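Local coordinates for protein hemoglobin (Mustelus griseus, PDB 1GCV) that carries oxygen from the gills to the peripheral tissues as the heme-binding alpha subunit of a heterotetrameric globin, at residues 73-76 with 77-80; 113-117 with 118-122. All coordinates share one frame; numbering follows the deposited sequence.

Interaction 1: residues 73-76 with 77-80; sequences VDDL and HSHL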
loop_
_atom_site.group_PDB
_atom_site.type_symbol
_atom_site.label_atom_id
_atom_site.label_comp_id
_atom_site.label_asym_id
_atom_site.label_seq_id
_atom_site.Cartn_x
_atom_site.Cartn_y
_atom_site.Cartn_z
ATOM N N VAL A 73 -1.946 -21.983 14.762
ATOM C CA VAL A 73 -2.870 -20.888 14.510
ATOM C C VAL A 73 -3.592 -20.413 15.768
ATOM O O VAL A 73 -4.083 -19.283 15.817
ATOM C CB VAL A 73 -3.911 -21.288 13.437
ATOM C CG1 VAL A 73 -4.974 -22.188 14.043
ATOM C CG2 VAL A 73 -4.531 -20.043 12.828
ATOM N N ASP A 74 -3.649 -21.270 16.786
ATOM C CA ASP A 74 -4.321 -20.933 18.043
ATOM C C ASP A 74 -3.503 -19.967 18.897
ATOM O O ASP A 74 -4.036 -19.292 19.778
ATOM C CB ASP A 74 -4.614 -22.205 18.840
ATOM C CG ASP A 74 -5.784 -22.986 18.276
ATOM O OD1 ASP A 74 -6.823 -22.355 17.974
ATOM O OD2 ASP A 74 -5.660 -24.225 18.135
ATOM N N ASP A 75 -2.203 -19.911 18.634
ATOM C CA ASP A 75 -1.324 -19.017 19.369
ATOM C C ASP A 75 -0.280 -18.444 18.420
ATOM O O ASP A 75 0.917 -18.689 18.585
ATOM C CB ASP A 75 -0.633 -19.765 20.507
ATOM C CG ASP A 75 0.193 -18.845 21.389
ATOM O OD1 ASP A 75 1.209 -19.316 21.946
ATOM O OD2 ASP A 75 -0.170 -17.652 21.521
ATOM N N LEU A 76 -0.736 -17.681 17.430
ATOM C CA LEU A 76 0.167 -17.089 16.448
ATOM C C LEU A 76 1.149 -16.072 17.039
ATOM O O LEU A 76 2.321 -16.053 16.662
ATOM C CB LEU A 76 -0.634 -16.435 15.313
ATOM C CG LEU A 76 -0.820 -17.227 14.011
ATOM C CD1 LEU A 76 -1.278 -16.290 12.908
ATOM C CD2 LEU A 76 0.479 -17.900 13.610
ATOM N N HIS A 77 0.685 -15.238 17.968
ATOM C CA HIS A 77 1.546 -14.220 18.572
ATOM C C HIS A 77 2.781 -14.731 19.320
ATOM O O HIS A 77 3.869 -14.181 19.161
ATOM C CB HIS A 77 0.741 -13.320 19.512
ATOM C CG HIS A 77 1.450 -12.054 19.881
ATOM N ND1 HIS A 77 1.088 -10.822 19.376
ATOM C CD2 HIS A 77 2.515 -11.831 20.688
ATOM C CE1 HIS A 77 1.899 -9.896 19.856
ATOM N NE2 HIS A 77 2.774 -10.482 20.655
ATOM N N SER A 78 2.619 -15.765 20.142
ATOM C CA SER A 78 3.747 -16.308 20.894
ATOM C C SER A 78 4.605 -17.200 20.018
ATOM O O SER A 78 5.808 -17.324 20.237
ATOM C CB SER A 78 3.257 -17.110 22.101
ATOM O OG SER A 78 1.960 -16.696 22.490
ATOM N N HIS A 79 3.986 -17.816 19.018
ATOM C CA HIS A 79 4.712 -18.708 18.118
ATOM C C HIS A 79 5.635 -17.993 17.122
ATOM O O HIS A 79 6.759 -18.446 16.883
ATOM C CB HIS A 79 3.727 -19.595 17.351
ATOM C CG HIS A 79 4.350 -20.333 16.209
ATOM N ND1 HIS A 79 5.129 -21.456 16.385
ATOM C CD2 HIS A 79 4.331 -20.093 14.876
ATOM C CE1 HIS A 79 5.564 -21.876 15.210
ATOM N NE2 HIS A 79 5.095 -21.067 14.278
ATOM N N LEU A 80 5.170 -16.886 16.545
ATOM C CA LEU A 80 5.968 -16.143 15.567
ATOM C C LEU A 80 6.837 -15.044 16.180
ATOM O O LEU A 80 7.475 -14.280 15.458
ATOM C CB LEU A 80 5.055 -15.527 14.500
ATOM C CG LEU A 80 4.438 -16.461 13.453
ATOM C CD1 LEU A 80 3.356 -15.707 12.688
ATOM C CD2 LEU A 80 5.513 -16.973 12.507
#

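Interaction 2: residues 113-117 with 118-122; sequences LTEFS and PDTHC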
loop_
_atom_site.group_PDB
_atom_site.type_symbol
_atom_site.label_atom_id
_atom_site.label_comp_id
_atom_site.label_asym_id
_atom_site.label_seq_id
_atom_site.Cartn_x
_atom_site.Cartn_y
_atom_site.Cartn_z
ATOM N N LEU A 113 -2.769 -26.205 -6.467
ATOM C CA LEU A 113 -3.980 -26.795 -5.906
ATOM C C LEU A 113 -5.040 -27.146 -6.955
ATOM O O LEU A 113 -5.284 -26.385 -7.899
ATOM C CB LEU A 113 -4.579 -25.851 -4.862
ATOM C CG LEU A 113 -4.130 -26.048 -3.413
ATOM C CD1 LEU A 113 -2.683 -26.505 -3.351
ATOM C CD2 LEU A 113 -4.309 -24.745 -2.666
ATOM N N THR A 114 -5.656 -28.315 -6.780
ATOM C CA THR A 114 -6.696 -28.793 -7.685
ATOM C C THR A 114 -7.917 -27.908 -7.503
ATOM O O THR A 114 -8.561 -27.520 -8.472
ATOM C CB THR A 114 -7.091 -30.263 -7.376
ATOM O OG1 THR A 114 -7.009 -30.502 -5.964
ATOM C CG2 THR A 114 -6.165 -31.228 -8.100
ATOM N N GLU A 115 -8.227 -27.590 -6.251
ATOM C CA GLU A 115 -9.361 -26.733 -5.950
ATOM C C GLU A 115 -8.906 -25.505 -5.161
ATOM O O GLU A 115 -8.256 -25.621 -4.121
ATOM C CB GLU A 115 -10.433 -27.516 -5.169
ATOM C CG GLU A 115 -10.357 -27.399 -3.645
ATOM C CD GLU A 115 -11.380 -26.423 -3.074
ATOM O OE1 GLU A 115 -10.972 -25.451 -2.397
ATOM O OE2 GLU A 115 -12.594 -26.628 -3.300
ATOM N N PHE A 116 -9.228 -24.326 -5.686
ATOM C CA PHE A 116 -8.882 -23.072 -5.029
ATOM C C PHE A 116 -10.056 -22.114 -5.162
ATOM O O PHE A 116 -9.989 -21.103 -5.861
ATOM C CB PHE A 116 -7.624 -22.454 -5.646
ATOM C CG PHE A 116 -6.932 -21.470 -4.739
ATOM C CD1 PHE A 116 -6.458 -21.871 -3.485
ATOM C CD2 PHE A 116 -6.781 -20.139 -5.117
ATOM C CE1 PHE A 116 -5.849 -20.961 -2.621
ATOM C CE2 PHE A 116 -6.172 -19.218 -4.257
ATOM C CZ PHE A 116 -5.706 -19.634 -3.007
ATOM N N SER A 117 -11.141 -22.459 -4.480
ATOM C CA SER A 117 -12.358 -21.668 -4.501
ATOM C C SER A 117 -12.219 -20.434 -3.625
ATOM O O SER A 117 -11.346 -20.373 -2.755
ATOM C CB SER A 117 -13.521 -22.502 -3.980
ATOM O OG SER A 117 -13.341 -22.763 -2.597
ATOM N N PRO A 118 -13.076 -19.429 -3.850
ATOM C CA PRO A 118 -13.056 -18.189 -3.071
ATOM C C PRO A 118 -12.981 -18.417 -1.553
ATOM O O PRO A 118 -12.340 -17.653 -0.835
ATOM C CB PRO A 118 -14.345 -17.496 -3.492
ATOM C CG PRO A 118 -14.542 -17.951 -4.890
ATOM C CD PRO A 118 -14.103 -19.387 -4.905
ATOM N N ASP A 119 -13.628 -19.471 -1.073
ATOM C CA ASP A 119 -13.635 -19.783 0.356
ATOM C C ASP A 119 -12.264 -20.214 0.882
ATOM O O ASP A 119 -11.851 -19.812 1.970
ATOM C CB ASP A 119 -14.666 -20.881 0.645
ATOM C CG ASP A 119 -16.021 -20.318 1.026
ATOM O OD1 ASP A 119 -16.876 -20.163 0.130
ATOM O OD2 ASP A 119 -16.227 -20.028 2.225
ATOM N N THR A 120 -11.571 -21.045 0.109
ATOM C CA THR A 120 -10.243 -21.527 0.479
ATOM C C THR A 120 -9.278 -20.343 0.423
ATOM O O THR A 120 -8.426 -20.170 1.296
ATOM C CB THR A 120 -9.784 -22.635 -0.499
ATOM O OG1 THR A 120 -10.626 -23.782 -0.337
ATOM C CG2 THR A 120 -8.340 -23.032 -0.241
ATOM N N HIS A 121 -9.444 -19.534 -0.619
ATOM C CA HIS A 121 -8.657 -18.330 -0.864
ATOM C C HIS A 121 -8.787 -17.407 0.344
ATOM O O HIS A 121 -7.802 -16.921 0.893
ATOM C CB HIS A 121 -9.203 -17.637 -2.123
ATOM C CG HIS A 121 -8.427 -16.432 -2.565
ATOM N ND1 HIS A 121 -8.473 -15.958 -3.858
ATOM C CD2 HIS A 121 -7.621 -15.583 -1.882
ATOM C CE1 HIS A 121 -7.733 -14.869 -3.953
ATOM N NE2 HIS A 121 -7.205 -14.618 -2.768
ATOM N N CYS A 122 -10.022 -17.168 0.756
ATOM C CA CYS A 122 -10.280 -16.311 1.893
ATOM C C CYS A 122 -9.614 -16.837 3.174
ATOM O O CYS A 122 -8.990 -16.068 3.907
ATOM C CB CYS A 122 -11.786 -16.175 2.088
ATOM S SG CYS A 122 -12.235 -14.839 3.169
#

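Interaction 1: residues 73-76 with 77-80
Asp75 holds CG anti to its own nitrogen (chi1 -174°), which carries the carboxylate forward to Ser78. Ser78 turns its hydroxyl back to meet it, with OG almost eclipsing the serine nitrogen (chi1 -24°), off the usual staggered positions. The two groups face each other three residues apart. Ser78 OG is 2.5 Å from Asp75 OD2 and 2.8 Å from Asp75 OD1. It therefore sits before both oxygens of the carboxylate.

Asp75 is the N-cap of the short helix 76-79, and Ser78 is the third residue after it. The carboxylate engages the Ser78 hydroxyl, not the Ser78 amide as in a capping box. The backbone carbonyl of Asp75 begins the helical bonding: His79 N donates to Asp75 O at 3.2 Å. The next bond is straighter, with Leu80 N donating to Leu76 O at 3.0 Å and an N-H...O angle of 162°.

Leu76 and Leu80 lie side by side, one helical turn apart, and their methyls meet at Leu76 CD2 and Leu80 CD1, 3.7 Å apart. Both reach helix 118-135, Leu76 at Ala130 and Leu80 at Ile131 and Glu134. His79 stacks its ring on His72 and also touches Lys68 of helix 53-71.

This is the EF corner of the globin fold, the link between helix 53-71 and the helix 81-91 that carries His87. Leu80 follows the short helix and is the N-cap of helix 81-91. The contact is thus divided by chemistry. Its leucine side packs on helix 118-135, while the polar Asp75-Ser78 pair lies at the exposed surface. A carboxylate at the helix start would also be expected to suit the positive end of the helix dipole.

Interaction 2: residues 113-117 with 118-122
Phe116 lays its ring beside the methyl of Thr120 and the ring of His121. Phe116 CD1 is 3.9 Å from Thr120 CG2. At the opposite corner of the ring, Phe116 CE2 is 4.0 Å from His121 CG. The two rings are nearly parallel, with planes at 23°, but they are slid apart and barely overlap. Their centroids are 5.4 Å apart.

Thr120 divides its branches between two partners. CG2 stands anti to the backbone nitrogen and goes to the phenylalanine. OG1 lies beside the backbone nitrogen and donates to Glu115 OE1 at 2.7 Å, meeting that oxygen nearly along its C-O axis. The bent glutamate chain brings the carboxylate back to this hydroxyl. With an alanine here, Glu115 would probably lose its hydroxyl mate and a gap would open beside the Phe116 ring.

Residues 113-117 end the GH corner of the globin fold, with Ser117 as N-cap of helix 118-135 and Pro118 as its first residue. Proline suits that position, since its missing amide hydrogen costs the first turn nothing. Ser117 O takes the first helical bond, from His121 N at 3.0 Å and an N-H...O angle of 171°. Thr120 N adds a weak bond to the same oxygen. Ser117 CB and Pro118 CD are tight at 3.3 Å.

Polar atoms here also reach a neighbouring beta chain. Arg30 of that chain binds both Phe116 O and His121 ND1, and Lys33 of that chain forms a salt bridge with Asp119.

Overall arrangement
Interactions 1 and 2 follow each other along the chain and do not touch. Their centres are 24 Å apart and their nearest atoms about 11 Å. Helix 118-135 connects them. Residues 118-122 in interaction 2 begin it, and the leucines of interaction 1 pack near its far end. Both contacts sit at the N-terminus of a helix. Their surroundings differ. Interaction 1 is near the heme, with the Leu80 side chain about 6 Å from it and about 8 Å from the side chain of His87, the predicted proximal iron ligand. Interaction 2 lies away from the heme site and belongs to the subunit interface, while interaction 1 touches no other chain of the tetramer.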